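Local coordinates for protein catalase (Corynebacterium glutamicum, PDB 4B7H) that breaks down hydrogen peroxide to water and oxygen at a haem, with NADPH also bound, and is inhibited by nitric oxide, at residues A[172-177]-A[482-487]. Residues are numbered along the deposited sequence; the frame is centred on the assembly and turned at random.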
ATOM      1  N   ASP A 172      -9.131  19.515  21.376  1.00  9.70           N
ATOM      2  CA  ASP A 172      -8.889  20.801  22.013  1.00  9.61           C
ATOM      3  C   ASP A 172     -10.011  21.801  21.759  1.00  8.94           C
ATOM      4  O   ASP A 172     -10.275  22.175  20.612  1.00  9.15           O
ATOM      5  CB  ASP A 172      -7.551  21.371  21.517  1.00  9.25           C
ATOM      6  CG  ASP A 172      -7.132  22.603  22.276  1.00 11.96           C
ATOM      7  OD1 ASP A 172      -6.758  22.462  23.460  1.00 13.54           O
ATOM      8  OD2 ASP A 172      -7.172  23.708  21.695  1.00 12.29           O
ATOM      9  N   ALA A 173     -10.631  22.261  22.843  1.00 10.14           N
ATOM     10  CA  ALA A 173     -11.719  23.230  22.761  1.00 10.36           C
ATOM     11  C   ALA A 173     -11.290  24.548  22.133  1.00  8.66           C
ATOM     12  O   ALA A 173     -12.034  25.123  21.331  1.00  9.01           O
ATOM     13  CB  ALA A 173     -12.322  23.477  24.143  1.00 11.97           C
ATOM     14  N   ASP A 174     -10.113  25.042  22.502  1.00  9.55           N
ATOM     15  CA  ASP A 174      -9.674  26.320  21.957  1.00  9.36           C
ATOM     16  C   ASP A 174      -9.572  26.245  20.440  1.00  9.36           C
ATOM     17  O   ASP A 174     -10.024  27.145  19.728  1.00  9.70           O
ATOM     18  CB  ASP A 174      -8.335  26.767  22.531  1.00 10.29           C
ATOM     19  CG  ASP A 174      -7.989  28.174  22.114  1.00 10.89           C
ATOM     20  OD1 ASP A 174      -8.535  29.105  22.732  1.00 11.52           O
ATOM     21  OD2 ASP A 174      -7.225  28.362  21.142  1.00 12.37           O
ATOM     22  N   MET A 175      -8.981  25.162  19.944  1.00  8.88           N
ATOM     23  CA  MET A 175      -8.862  24.973  18.507  1.00  9.02           C
ATOM     24  C   MET A 175     -10.233  24.926  17.823  1.00  8.78           C
ATOM     25  O   MET A 175     -10.428  25.531  16.765  1.00  8.88           O
ATOM     26  CB  MET A 175      -8.051  23.708  18.213  1.00  9.52           C
ATOM     27  CG  MET A 175      -8.154  23.239  16.767  1.00  9.94           C
ATOM     28  SD  MET A 175      -6.903  22.033  16.264  1.00  9.00           S
ATOM     29  CE  MET A 175      -7.337  20.630  17.285  1.00  9.66           C
ATOM     30  N   GLN A 176     -11.186  24.211  18.417  1.00  7.64           N
ATOM     31  CA  GLN A 176     -12.508  24.096  17.798  1.00  8.99           C
ATOM     32  C   GLN A 176     -13.183  25.452  17.668  1.00  8.77           C
ATOM     33  O   GLN A 176     -13.732  25.793  16.613  1.00  9.18           O
ATOM     34  CB  GLN A 176     -13.402  23.147  18.592  1.00  9.71           C
ATOM     35  CG  GLN A 176     -12.854  21.735  18.609  1.00 10.43           C
ATOM     36  CD  GLN A 176     -13.871  20.683  19.025  1.00 13.10           C
ATOM     37  OE1 GLN A 176     -15.076  20.951  19.135  1.00 13.72           O
ATOM     38  NE2 GLN A 176     -13.387  19.466  19.251  1.00 14.82           N
ATOM     39  N   TRP A 177     -13.134  26.236  18.738  1.00  9.23           N
ATOM     40  CA  TRP A 177     -13.795  27.538  18.752  1.00  9.02           C
ATOM     41  C   TRP A 177     -13.003  28.609  18.006  1.00  8.71           C
ATOM     42  O   TRP A 177     -13.596  29.533  17.435  1.00  9.23           O
ATOM     43  CB  TRP A 177     -14.097  27.975  20.185  1.00  9.49           C
ATOM     44  CG  TRP A 177     -15.189  27.157  20.790  1.00  8.91           C
ATOM     45  CD1 TRP A 177     -15.060  26.133  21.690  1.00  8.62           C
ATOM     46  CD2 TRP A 177     -16.584  27.259  20.496  1.00  9.29           C
ATOM     47  NE1 TRP A 177     -16.297  25.605  21.982  1.00  9.78           N
ATOM     48  CE2 TRP A 177     -17.247  26.282  21.261  1.00  9.63           C
ATOM     49  CE3 TRP A 177     -17.342  28.099  19.668  1.00  9.73           C
ATOM     50  CZ2 TRP A 177     -18.633  26.115  21.220  1.00 10.60           C
ATOM     51  CZ3 TRP A 177     -18.710  27.922  19.618  1.00 11.07           C
ATOM     52  CH2 TRP A 177     -19.344  26.945  20.396  1.00 10.97           C
ATOM     53  N   GLY A 482     -12.333  25.344  28.622  1.00 14.34           N
ATOM     54  CA  GLY A 482     -10.994  25.054  28.137  1.00 15.45           C
ATOM     55  C   GLY A 482     -10.472  26.013  27.078  1.00 13.98           C
ATOM     56  O   GLY A 482      -9.283  25.998  26.762  1.00 15.68           O
ATOM     57  N   ILE A 483     -11.336  26.861  26.528  1.00 13.19           N
ATOM     58  CA  ILE A 483     -10.847  27.863  25.586  1.00 11.77           C
ATOM     59  C   ILE A 483      -9.939  28.875  26.277  1.00 11.77           C
ATOM     60  O   ILE A 483     -10.028  29.089  27.494  1.00 14.39           O
ATOM     61  CB  ILE A 483     -11.983  28.591  24.835  1.00 10.80           C
ATOM     62  CG1 ILE A 483     -12.862  29.402  25.799  1.00 11.98           C
ATOM     63  CG2 ILE A 483     -12.783  27.596  23.989  1.00 12.22           C
ATOM     64  CD1 ILE A 483     -13.984  30.177  25.117  1.00 12.56           C
ATOM     65  N   SER A 484      -9.048  29.473  25.499  1.00 11.50           N
ATOM     66  CA  SER A 484      -8.115  30.466  26.021  1.00 12.37           C
ATOM     67  C   SER A 484      -8.806  31.798  26.245  1.00 11.74           C
ATOM     68  O   SER A 484      -9.915  32.031  25.749  1.00 11.97           O
ATOM     69  CB  SER A 484      -6.962  30.661  25.039  1.00 13.27           C
ATOM     70  OG  SER A 484      -7.393  31.375  23.889  1.00 13.79           O
ATOM     71  N   GLU A 485      -8.146  32.680  26.988  1.00 12.17           N
ATOM     72  CA  GLU A 485      -8.669  34.028  27.191  1.00 15.51           C
ATOM     73  C   GLU A 485      -8.802  34.792  25.877  1.00 14.11           C
ATOM     74  O   GLU A 485      -9.714  35.599  25.718  1.00 15.78           O
ATOM     75  CB  GLU A 485      -7.788  34.817  28.151  1.00 19.45           C
ATOM     76  CG  GLU A 485      -7.803  34.299  29.562  1.00 24.13           C
ATOM     77  CD  GLU A 485      -6.922  35.125  30.472  1.00 35.90           C
ATOM     78  OE1 GLU A 485      -6.074  35.880  29.952  1.00 37.30           O
ATOM     79  OE2 GLU A 485      -7.082  35.023  31.704  1.00 35.31           O
ATOM     80  N   ALA A 486      -7.903  34.534  24.933  1.00 14.56           N
ATOM     81  CA  ALA A 486      -7.974  35.185  23.622  1.00 14.96           C
ATOM     82  C   ALA A 486      -9.240  34.785  22.874  1.00 13.33           C
ATOM     83  O   ALA A 486      -9.831  35.582  22.144  1.00 14.14           O
ATOM     84  CB  ALA A 486      -6.749  34.835  22.792  1.00 16.14           C
ATOM     85  N   THR A 487      -9.645  33.533  23.044  1.00 12.03           N
ATOM     86  CA  THR A 487     -10.783  33.005  22.308  1.00 11.18           C
ATOM     87  C   THR A 487     -12.131  33.412  22.911  1.00 10.91           C
ATOM     88  O   THR A 487     -13.127  33.514  22.190  1.00 11.49           O
ATOM     89  CB  THR A 487     -10.635  31.482  22.196  1.00 10.75           C
ATOM     90  OG1 THR A 487      -9.436  31.206  21.461  1.00 11.77           O
ATOM     91  CG2 THR A 487     -11.816  30.832  21.472  1.00  9.94           C
TER
HETATM   92  O   HOH W   1      -8.700  24.054  24.833  1.00 15.43           O
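Asp174, in the first turn of helix 173-182, reaches with one carboxylate oxygen to Ser484 and Thr487 at the turn leading into helix 487-498, where the main catalase region of the fold meets its C-terminal helical part. Asp174 OD1 takes all three direct hydrogen bonds between the segments, a worked example of a side chain from one helix start bonding to the capping residue of another. Thr487 OG1 lies 2.6 Å from Asp174 OD1, on the syn side. Ser484 N donates to Asp174 OD1 from the anti side at 2.8 Å, its N-H nearly straight (164°); both donors are tilted about 30° out of the carboxylate plane. Ser484 OG meets Asp174 OD1 from above that plane, also at 2.8 Å. With CG anti to the backbone N (chi1 -172°), the Asp174 carboxylate extends off the helix to meet all three, a grip that would probably favour its charged form.

Beside these hydrogen bonds lies an apolar patch: Ile483 CG2 sits 3.6 Å from Trp177 CD1, approaching the indole obliquely, and also touches Ala173 CB, while Thr487 CG2 lies against Trp177 CB. The indole NE1 donates to Ala479 O, which fixes the ring's turn, and Val491 packs on it as well.

In the next shell, Ser484 OG accepts a capping bond from Thr487 N, and Asp174 OD2 forms a salt bridge with Arg401 of a second subunit, extending the junction into the tetramer. Asp172 OD2 caps its own helix, accepting from Met175 N. Asp172 OD1 takes a hydrogen bond from a water that accepts from Asp174 N and donates to Gly482 O at 2.8 Å.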